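Local coordinates for protein inorganic pyrophosphatase (Ehrlichia chaffeensis, PDB 3LO0) that probably hydrolyses inorganic pyrophosphate to two phosphate ions with the help of magnesium, working in the cytoplasm as a homohexamer, at residues I41-N46 with C75-I80; V91-A96 with I127-T132; V112-M117 with T181-L186. One frame throughout, in Å; residues are numbered along the deposited sequence.

Overall arrangement
The three contacts follow one mixed, curled beta sheet from the predicted substrate side to an outer helix. Interaction 1 pairs the end of strand 37-41 and the bulged chain that follows it with strand 76-79. Strand 76-79 runs antiparallel to strand 92-95 of interaction 2, so the two contacts touch, their centres about 8 Å apart. Interaction 2 continues to strand 124-131, whose neighbour, strand 106-118, carries helix 180-189 in interaction 3, centres about 10 Å apart. Interactions 1 and 3, about 17 Å apart between centres, do not touch. Along the chain, interaction 1 closes before the others open, and those two alternate. Predicted ligand residues Y77 and D92 thus sit on adjacent strands.

Interaction 1 of 3, residues I41-N46 with C75-I80; sequences IEISQN and CNYGFI. With SO4 (sulfate ion), chain B.
N76 and Y77, which bury the most surface, face Q45 and the E42-I43 bulge. N76 OD1 accepts Q45 N at 2.9 Å, with the donor 52° above the carbonyl plane rather than on a lone pair. V101 N is a second donor to OD1. The amides of Q45 and N76 are nearly parallel, their planes 9° apart, while Q45 NE2 is bonded to S97 O.

Y77 is the partner of a classic beta bulge. Its O takes both E42 N (2.8 Å) and I43 N (3.0 Å), and its N returns a bond to I43 O. With CG anti to the backbone N (chi1 -180°), the ring carries OH out to O1 of a sulfate, probably from the crystallisation liquor; the 2.5 Å between OH and O1 is doubtfully short. K126 NZ also bonds OH, and the sulfate's place is consistent with the predicted substrate role of Y77. The E42 carboxylate meets the edge of the F79 ring, CD to CD1 3.6 Å, and OE2 accepts F54 N.

Strand 92-95 pairs with strand 76-79, F160 of helix 150-162 touches Y77, and strand 50-55 packs against E42, I43 and F79.

Interaction 2 of 3, residues V91-A96 with I127-T132; sequences VDVLVA and ILAVPT
Two parallel strands of the central pyrophosphatase sheet, 92-95 and 124-131, meet here; strand 92-95 carries D92, a predicted ligand of both magnesium ions. L94 is gripped by I127 and A129: its N donates to I127 O at 2.7 Å, and its O accepts A129 N at 2.8 Å, nearly in line with the carbonyl (C=O...N angle 176°). Bonds from I127 N to D92 O and from A96 N to A129 O extend the pattern at both ends. The alternation of bonds to residues flanking each partner is that of parallel pairing, in register V93-I127, L94-L128 and V95-A129; the axes of strands 92-95 and 127-131 are 40° apart, a marked twist.

Side chains sort onto two faces. On that of V93, V95, I127 and A129, V93 places CG1 anti to the backbone N (chi1 -175°), which brings this methyl to A129 CB at 3.9 Å while CG2 meets I127 CB. V91 CG1 abuts I127 CG1 at 3.5 Å, the two side chains crossing at a slant. On the other face L128 CD1 reaches back to L94 CB, 4.0 Å away, and I156 of helix 150-162 touches both leucines. Beyond the last bridge, P131 CD comes within 3.0 Å of A96 O, a buried carbonyl with no hydrogen-bond partner in the model.

Interaction 3 of 3, residues V112-M117 with T181-L186; sequences VGVLVM and TVAEKL
V114 meets three residues of helix 180-189, and its side chain can be followed outward from the strand. CB, the first atom, lies 4.0 Å from A183 CB, so the alanine packs at the base of the valine. There the chain branches. CG1, placed between the backbone N and the carbonyl carbon (chi1 58°), faces two helix side chains, with V182 CG1 4.1 Å and L186 CD1 4.0 Å away. CG2, anti to the backbone N, approaches the same L186 CD1 at 3.9 Å, so one leucine methyl meets both tips of the valine. V182 and L186 each cross V114 at about a right angle; being one helical turn apart, they present their methyls to it together.

A183 also sets its CB against the backbone, 3.4 Å from G113 O. The strand and helix axes approach to 6.5 Å at an angle of 75°, a spacing consistent with the small alanine at the point where the backbones are nearest. The contact is apolar packing, burying 175 Å² in all.

The helix lies across strand 106-118, which pairs with strands 124-131 and 173-179; V125 and I127 of the former and K178 of the latter also touch V114. On the side of L115, the strand is covered by helix 150-162.

Interaction 1 of 3, residues I41-N46 with C75-I80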
loop_
_atom_site.group_PDB
_atom_site.type_symbol
_atom_site.label_atom_id
_atom_site.label_comp_id
_atom_site.label_asym_id
_atom_site.label_seq_id
_atom_site.Cartn_x
_atom_site.Cartn_y
_atom_site.Cartn_z
ATOM N N ILE A 41 8.676 -18.529 -0.906
ATOM C CA ILE A 41 7.511 -17.838 -0.385
ATOM C C ILE A 41 6.342 -17.916 -1.379
ATOM O O ILE A 41 6.507 -17.664 -2.593
ATOM C CB ILE A 41 7.809 -16.364 -0.012
ATOM C CG1 ILE A 41 8.886 -16.265 1.096
ATOM C CG2 ILE A 41 6.535 -15.672 0.485
ATOM C CD1 ILE A 41 8.545 -17.073 2.358
ATOM N N GLU A 42 5.187 -18.292 -0.857
ATOM C CA GLU A 42 3.959 -18.331 -1.625
ATOM C C GLU A 42 3.042 -17.157 -1.347
ATOM O O GLU A 42 2.418 -16.629 -2.278
ATOM C CB GLU A 42 3.198 -19.606 -1.325
ATOM C CG GLU A 42 3.828 -20.813 -1.922
ATOM C CD GLU A 42 3.171 -22.074 -1.454
ATOM O OE1 GLU A 42 3.133 -22.278 -0.212
ATOM O OE2 GLU A 42 2.706 -22.858 -2.323
ATOM N N ILE A 43 2.947 -16.783 -0.065
ATOM C CA ILE A 43 2.056 -15.723 0.399
ATOM C C ILE A 43 2.827 -14.791 1.348
ATOM O O ILE A 43 3.437 -15.251 2.327
ATOM C CB ILE A 43 0.866 -16.341 1.198
ATOM C CG1 ILE A 43 0.095 -17.328 0.302
ATOM C CG2 ILE A 43 -0.040 -15.254 1.761
ATOM C CD1 ILE A 43 -0.920 -18.148 1.003
ATOM N N SER A 44 2.733 -13.501 1.091
ATOM C CA SER A 44 3.456 -12.487 1.853
ATOM C C SER A 44 2.731 -12.245 3.158
ATOM O O SER A 44 1.520 -12.254 3.166
ATOM C CB SER A 44 3.514 -11.188 1.049
ATOM O OG SER A 44 4.112 -11.395 -0.205
ATOM N N GLN A 45 3.436 -11.968 4.250
ATOM C CA GLN A 45 2.731 -11.602 5.482
ATOM C C GLN A 45 2.044 -10.266 5.305
ATOM O O GLN A 45 2.470 -9.431 4.503
ATOM C CB GLN A 45 3.664 -11.566 6.705
ATOM C CG GLN A 45 4.672 -10.475 6.742
ATOM C CD GLN A 45 5.607 -10.567 7.969
ATOM O OE1 GLN A 45 5.973 -11.655 8.464
ATOM N NE2 GLN A 45 6.019 -9.412 8.432
ATOM N N ASN A 46 0.973 -10.083 6.063
ATOM C CA ASN A 46 0.195 -8.865 6.019
ATOM C C ASN A 46 -0.296 -8.535 4.571
ATOM O O ASN A 46 -0.409 -7.358 4.172
ATOM C CB ASN A 46 0.994 -7.697 6.635
ATOM C CG ASN A 46 1.706 -8.057 7.946
ATOM O OD1 ASN A 46 2.776 -7.468 8.252
ATOM N ND2 ASN A 46 1.158 -8.998 8.723
ATOM N N CYS A 75 2.567 -14.582 9.020
ATOM C CA CYS A 75 3.974 -14.529 8.638
ATOM C C CYS A 75 4.058 -14.841 7.148
ATOM O O CYS A 75 3.071 -15.286 6.548
ATOM C CB CYS A 75 4.795 -15.581 9.388
ATOM S SG CYS A 75 4.706 -15.725 11.187
ATOM N N ASN A 76 5.212 -14.588 6.524
ATOM C CA ASN A 76 5.410 -15.067 5.163
ATOM C C ASN A 76 5.243 -16.568 5.184
ATOM O O ASN A 76 5.667 -17.248 6.131
ATOM C CB ASN A 76 6.785 -14.657 4.618
ATOM C CG ASN A 76 6.987 -13.158 4.631
ATOM O OD1 ASN A 76 6.326 -12.421 3.889
ATOM N ND2 ASN A 76 7.914 -12.690 5.451
ATOM N N TYR A 77 4.537 -17.094 4.200
ATOM C CA TYR A 77 4.193 -18.474 4.196
ATOM C C TYR A 77 4.615 -19.125 2.906
ATOM O O TYR A 77 4.365 -18.598 1.833
ATOM C CB TYR A 77 2.688 -18.621 4.394
ATOM C CG TYR A 77 2.188 -20.040 4.411
ATOM C CD1 TYR A 77 2.287 -20.799 5.555
ATOM C CD2 TYR A 77 1.599 -20.622 3.289
ATOM C CE1 TYR A 77 1.801 -22.074 5.617
ATOM C CE2 TYR A 77 1.137 -21.944 3.332
ATOM C CZ TYR A 77 1.251 -22.656 4.517
ATOM O OH TYR A 77 0.818 -23.935 4.650
ATOM N N GLY A 78 5.252 -20.284 2.988
ATOM C CA GLY A 78 5.681 -20.971 1.765
ATOM C C GLY A 78 6.127 -22.375 2.078
ATOM O O GLY A 78 5.698 -22.943 3.086
ATOM N N PHE A 79 7.045 -22.900 1.290
ATOM C CA PHE A 79 7.425 -24.322 1.399
ATOM C C PHE A 79 8.899 -24.556 1.171
ATOM O O PHE A 79 9.607 -23.708 0.591
ATOM C CB PHE A 79 6.610 -25.172 0.381
ATOM C CG PHE A 79 6.916 -24.864 -1.074
ATOM C CD1 PHE A 79 6.285 -23.824 -1.731
ATOM C CD2 PHE A 79 7.840 -25.613 -1.773
ATOM C CE1 PHE A 79 6.542 -23.566 -3.052
ATOM C CE2 PHE A 79 8.120 -25.345 -3.110
ATOM C CZ PHE A 79 7.489 -24.332 -3.748
ATOM N N ILE A 80 9.377 -25.721 1.619
ATOM C CA ILE A 80 10.770 -26.093 1.363
ATOM C C ILE A 80 10.807 -26.957 0.100
ATOM O O ILE A 80 10.200 -28.015 0.067
ATOM C CB ILE A 80 11.403 -26.888 2.499
ATOM C CG1 ILE A 80 11.114 -26.238 3.851
ATOM C CG2 ILE A 80 12.928 -27.135 2.244
ATOM C CD1 ILE A 80 11.677 -27.022 5.031
HETATM S S SO4 B . -1.952 -25.537 2.815
HETATM O O1 SO4 B . -0.750 -24.699 2.893
HETATM O O2 SO4 B . -3.156 -24.839 3.308
HETATM O O3 SO4 B . -2.146 -25.920 1.399
HETATM O O4 SO4 B . -1.801 -26.721 3.679
#

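Interaction 2 of 3, residues V91-A96 with I127-T132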
loop_
_atom_site.group_PDB
_atom_site.type_symbol
_atom_site.label_atom_id
_atom_site.label_comp_id
_atom_site.label_asym_id
_atom_site.label_seq_id
_atom_site.Cartn_x
_atom_site.Cartn_y
_atom_site.Cartn_z
ATOM N N VAL A 91 7.069 -29.622 2.811
ATOM C CA VAL A 91 6.951 -29.082 4.158
ATOM C C VAL A 91 6.596 -27.584 4.101
ATOM O O VAL A 91 7.252 -26.819 3.402
ATOM C CB VAL A 91 8.294 -29.259 4.939
ATOM C CG1 VAL A 91 8.212 -28.638 6.327
ATOM C CG2 VAL A 91 8.688 -30.731 5.012
ATOM N N ASP A 92 5.563 -27.174 4.829
ATOM C CA ASP A 92 5.171 -25.762 4.860
ATOM C C ASP A 92 5.868 -25.040 6.001
ATOM O O ASP A 92 6.029 -25.578 7.123
ATOM C CB ASP A 92 3.659 -25.627 5.064
ATOM C CG ASP A 92 2.865 -26.239 3.931
ATOM O OD1 ASP A 92 3.295 -26.095 2.758
ATOM O OD2 ASP A 92 1.817 -26.864 4.231
ATOM N N VAL A 93 6.196 -23.786 5.725
ATOM C CA VAL A 93 6.978 -22.976 6.612
ATOM C C VAL A 93 6.384 -21.562 6.728
ATOM O O VAL A 93 6.116 -20.889 5.716
ATOM C CB VAL A 93 8.440 -22.875 6.122
ATOM C CG1 VAL A 93 9.306 -22.113 7.136
ATOM C CG2 VAL A 93 8.994 -24.229 5.831
ATOM N N LEU A 94 6.242 -21.113 7.973
ATOM C CA LEU A 94 6.036 -19.708 8.290
ATOM C C LEU A 94 7.375 -19.044 8.542
ATOM O O LEU A 94 8.117 -19.483 9.414
ATOM C CB LEU A 94 5.196 -19.567 9.557
ATOM C CG LEU A 94 3.803 -20.172 9.411
ATOM C CD1 LEU A 94 3.347 -20.799 10.720
ATOM C CD2 LEU A 94 2.825 -19.078 8.910
ATOM N N VAL A 95 7.681 -17.977 7.820
ATOM C CA VAL A 95 8.898 -17.235 8.069
ATOM C C VAL A 95 8.543 -15.876 8.638
ATOM O O VAL A 95 7.980 -15.057 7.951
ATOM C CB VAL A 95 9.757 -17.058 6.822
ATOM C CG1 VAL A 95 11.134 -16.441 7.193
ATOM C CG2 VAL A 95 9.939 -18.425 6.077
ATOM N N ALA A 96 8.854 -15.654 9.902
ATOM C CA ALA A 96 8.635 -14.344 10.508
ATOM C C ALA A 96 9.613 -13.364 9.894
ATOM O O ALA A 96 10.750 -13.709 9.602
ATOM C CB ALA A 96 8.824 -14.441 12.028
ATOM N N ILE A 127 6.156 -25.486 10.104
ATOM C CA ILE A 127 7.432 -25.023 10.644
ATOM C C ILE A 127 7.368 -23.522 10.866
ATOM O O ILE A 127 6.776 -22.809 10.057
ATOM C CB ILE A 127 8.587 -25.352 9.700
ATOM C CG1 ILE A 127 8.637 -26.843 9.353
ATOM C CG2 ILE A 127 9.901 -24.953 10.345
ATOM C CD1 ILE A 127 8.667 -27.767 10.585
ATOM N N LEU A 128 7.887 -23.050 12.004
ATOM C CA LEU A 128 8.116 -21.626 12.254
ATOM C C LEU A 128 9.617 -21.380 12.152
ATOM O O LEU A 128 10.424 -22.033 12.805
ATOM C CB LEU A 128 7.612 -21.177 13.638
ATOM C CG LEU A 128 7.833 -19.693 13.993
ATOM C CD1 LEU A 128 7.027 -18.806 13.045
ATOM C CD2 LEU A 128 7.569 -19.391 15.535
ATOM N N ALA A 129 10.004 -20.411 11.335
ATOM C CA ALA A 129 11.412 -20.131 11.097
ATOM C C ALA A 129 11.619 -18.633 11.046
ATOM O O ALA A 129 10.653 -17.864 10.918
ATOM C CB ALA A 129 11.870 -20.803 9.757
ATOM N N VAL A 130 12.877 -18.224 11.172
ATOM C CA VAL A 130 13.255 -16.844 11.082
ATOM C C VAL A 130 14.351 -16.712 10.057
ATOM O O VAL A 130 15.008 -17.699 9.733
ATOM C CB VAL A 130 13.739 -16.272 12.411
ATOM C CG1 VAL A 130 12.618 -16.315 13.453
ATOM C CG2 VAL A 130 15.064 -17.002 12.872
ATOM N N PRO A 131 14.530 -15.508 9.527
ATOM C CA PRO A 131 15.630 -15.297 8.586
ATOM C C PRO A 131 16.992 -15.564 9.236
ATOM O O PRO A 131 17.178 -15.311 10.442
ATOM C CB PRO A 131 15.491 -13.832 8.201
ATOM C CG PRO A 131 14.041 -13.475 8.483
ATOM C CD PRO A 131 13.708 -14.293 9.695
ATOM N N THR A 132 17.942 -16.063 8.454
ATOM C CA THR A 132 19.264 -16.316 8.991
ATOM C C THR A 132 19.967 -14.991 9.263
ATOM O O THR A 132 19.593 -13.953 8.716
ATOM C CB THR A 132 20.126 -17.172 8.047
ATOM O OG1 THR A 132 20.303 -16.479 6.814
ATOM C CG2 THR A 132 19.432 -18.491 7.780
#

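Interaction 3 of 3, residues V112-M117 with T181-L186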
loop_
_atom_site.group_PDB
_atom_site.type_symbol
_atom_site.label_atom_id
_atom_site.label_comp_id
_atom_site.label_asym_id
_atom_site.label_seq_id
_atom_site.Cartn_x
_atom_site.Cartn_y
_atom_site.Cartn_z
ATOM N N VAL A 112 12.817 -22.608 14.070
ATOM C CA VAL A 112 12.899 -22.453 15.505
ATOM C C VAL A 112 11.837 -23.223 16.265
ATOM O O VAL A 112 11.843 -23.221 17.499
ATOM C CB VAL A 112 12.865 -20.984 15.904
ATOM C CG1 VAL A 112 14.079 -20.272 15.275
ATOM C CG2 VAL A 112 11.545 -20.320 15.479
ATOM N N GLY A 113 10.951 -23.898 15.539
ATOM C CA GLY A 113 9.835 -24.579 16.153
ATOM C C GLY A 113 8.878 -25.076 15.108
ATOM O O GLY A 113 9.113 -24.885 13.897
ATOM N N VAL A 114 7.815 -25.723 15.585
ATOM C CA VAL A 114 6.772 -26.252 14.738
ATOM C C VAL A 114 5.402 -26.191 15.451
ATOM O O VAL A 114 5.279 -26.479 16.655
ATOM C CB VAL A 114 7.150 -27.691 14.238
ATOM C CG1 VAL A 114 7.400 -28.643 15.407
ATOM C CG2 VAL A 114 6.094 -28.230 13.290
ATOM N N LEU A 115 4.394 -25.767 14.700
ATOM C CA LEU A 115 3.040 -25.756 15.146
ATOM C C LEU A 115 2.408 -27.048 14.639
ATOM O O LEU A 115 2.380 -27.312 13.445
ATOM C CB LEU A 115 2.267 -24.550 14.603
ATOM C CG LEU A 115 0.771 -24.531 14.963
ATOM C CD1 LEU A 115 0.600 -24.499 16.498
ATOM C CD2 LEU A 115 0.049 -23.374 14.319
ATOM N N VAL A 116 1.935 -27.847 15.574
ATOM C CA VAL A 116 1.371 -29.178 15.276
ATOM C C VAL A 116 -0.141 -29.180 15.410
ATOM O O VAL A 116 -0.667 -28.814 16.464
ATOM C CB VAL A 116 1.998 -30.226 16.203
ATOM C CG1 VAL A 116 1.227 -31.568 16.117
ATOM C CG2 VAL A 116 3.445 -30.427 15.815
ATOM N N MET A 117 -0.834 -29.572 14.336
ATOM C CA MET A 117 -2.314 -29.569 14.306
ATOM C C MET A 117 -2.924 -30.862 13.725
ATOM O O MET A 117 -2.313 -31.538 12.897
ATOM C CB MET A 117 -2.839 -28.434 13.422
ATOM C CG MET A 117 -2.540 -27.020 13.869
ATOM S SD MET A 117 -2.737 -25.949 12.433
ATOM C CE MET A 117 -1.049 -25.890 11.848
ATOM N N THR A 181 14.293 -28.727 17.760
ATOM C CA THR A 181 14.815 -30.074 17.454
ATOM C C THR A 181 13.779 -30.919 16.758
ATOM O O THR A 181 14.079 -31.648 15.796
ATOM C CB THR A 181 15.253 -30.801 18.771
ATOM O OG1 THR A 181 16.231 -30.002 19.433
ATOM C CG2 THR A 181 15.820 -32.196 18.483
ATOM N N VAL A 182 12.541 -30.827 17.242
ATOM C CA VAL A 182 11.427 -31.569 16.623
ATOM C C VAL A 182 11.237 -31.057 15.190
ATOM O O VAL A 182 11.053 -31.836 14.262
ATOM C CB VAL A 182 10.096 -31.393 17.408
ATOM C CG1 VAL A 182 8.986 -32.162 16.715
ATOM C CG2 VAL A 182 10.236 -31.903 18.877
ATOM N N ALA A 183 11.347 -29.737 15.017
ATOM C CA ALA A 183 11.139 -29.142 13.692
ATOM C C ALA A 183 12.196 -29.637 12.711
ATOM O O ALA A 183 11.908 -29.973 11.566
ATOM C CB ALA A 183 11.159 -27.612 13.804
ATOM N N GLU A 184 13.427 -29.677 13.186
ATOM C CA GLU A 184 14.568 -30.172 12.426
ATOM C C GLU A 184 14.407 -31.629 12.014
ATOM O O GLU A 184 14.747 -32.013 10.891
ATOM C CB GLU A 184 15.830 -29.942 13.248
ATOM C CG GLU A 184 16.242 -28.463 13.290
ATOM C CD GLU A 184 17.456 -28.190 14.167
ATOM O OE1 GLU A 184 18.087 -27.134 13.962
ATOM O OE2 GLU A 184 17.769 -28.999 15.067
ATOM N N LYS A 185 13.853 -32.436 12.919
ATOM C CA LYS A 185 13.653 -33.866 12.693
ATOM C C LYS A 185 12.554 -34.061 11.656
ATOM O O LYS A 185 12.649 -34.905 10.739
ATOM C CB LYS A 185 13.270 -34.554 14.027
ATOM N N LEU A 186 11.497 -33.274 11.786
ATOM C CA LEU A 186 10.461 -33.275 10.753
ATOM C C LEU A 186 11.018 -32.904 9.384
ATOM O O LEU A 186 10.648 -33.508 8.364
ATOM C CB LEU A 186 9.326 -32.345 11.126
ATOM C CG LEU A 186 8.488 -32.867 12.304
ATOM C CD1 LEU A 186 7.567 -31.767 12.839
ATOM C CD2 LEU A 186 7.696 -34.068 11.842
#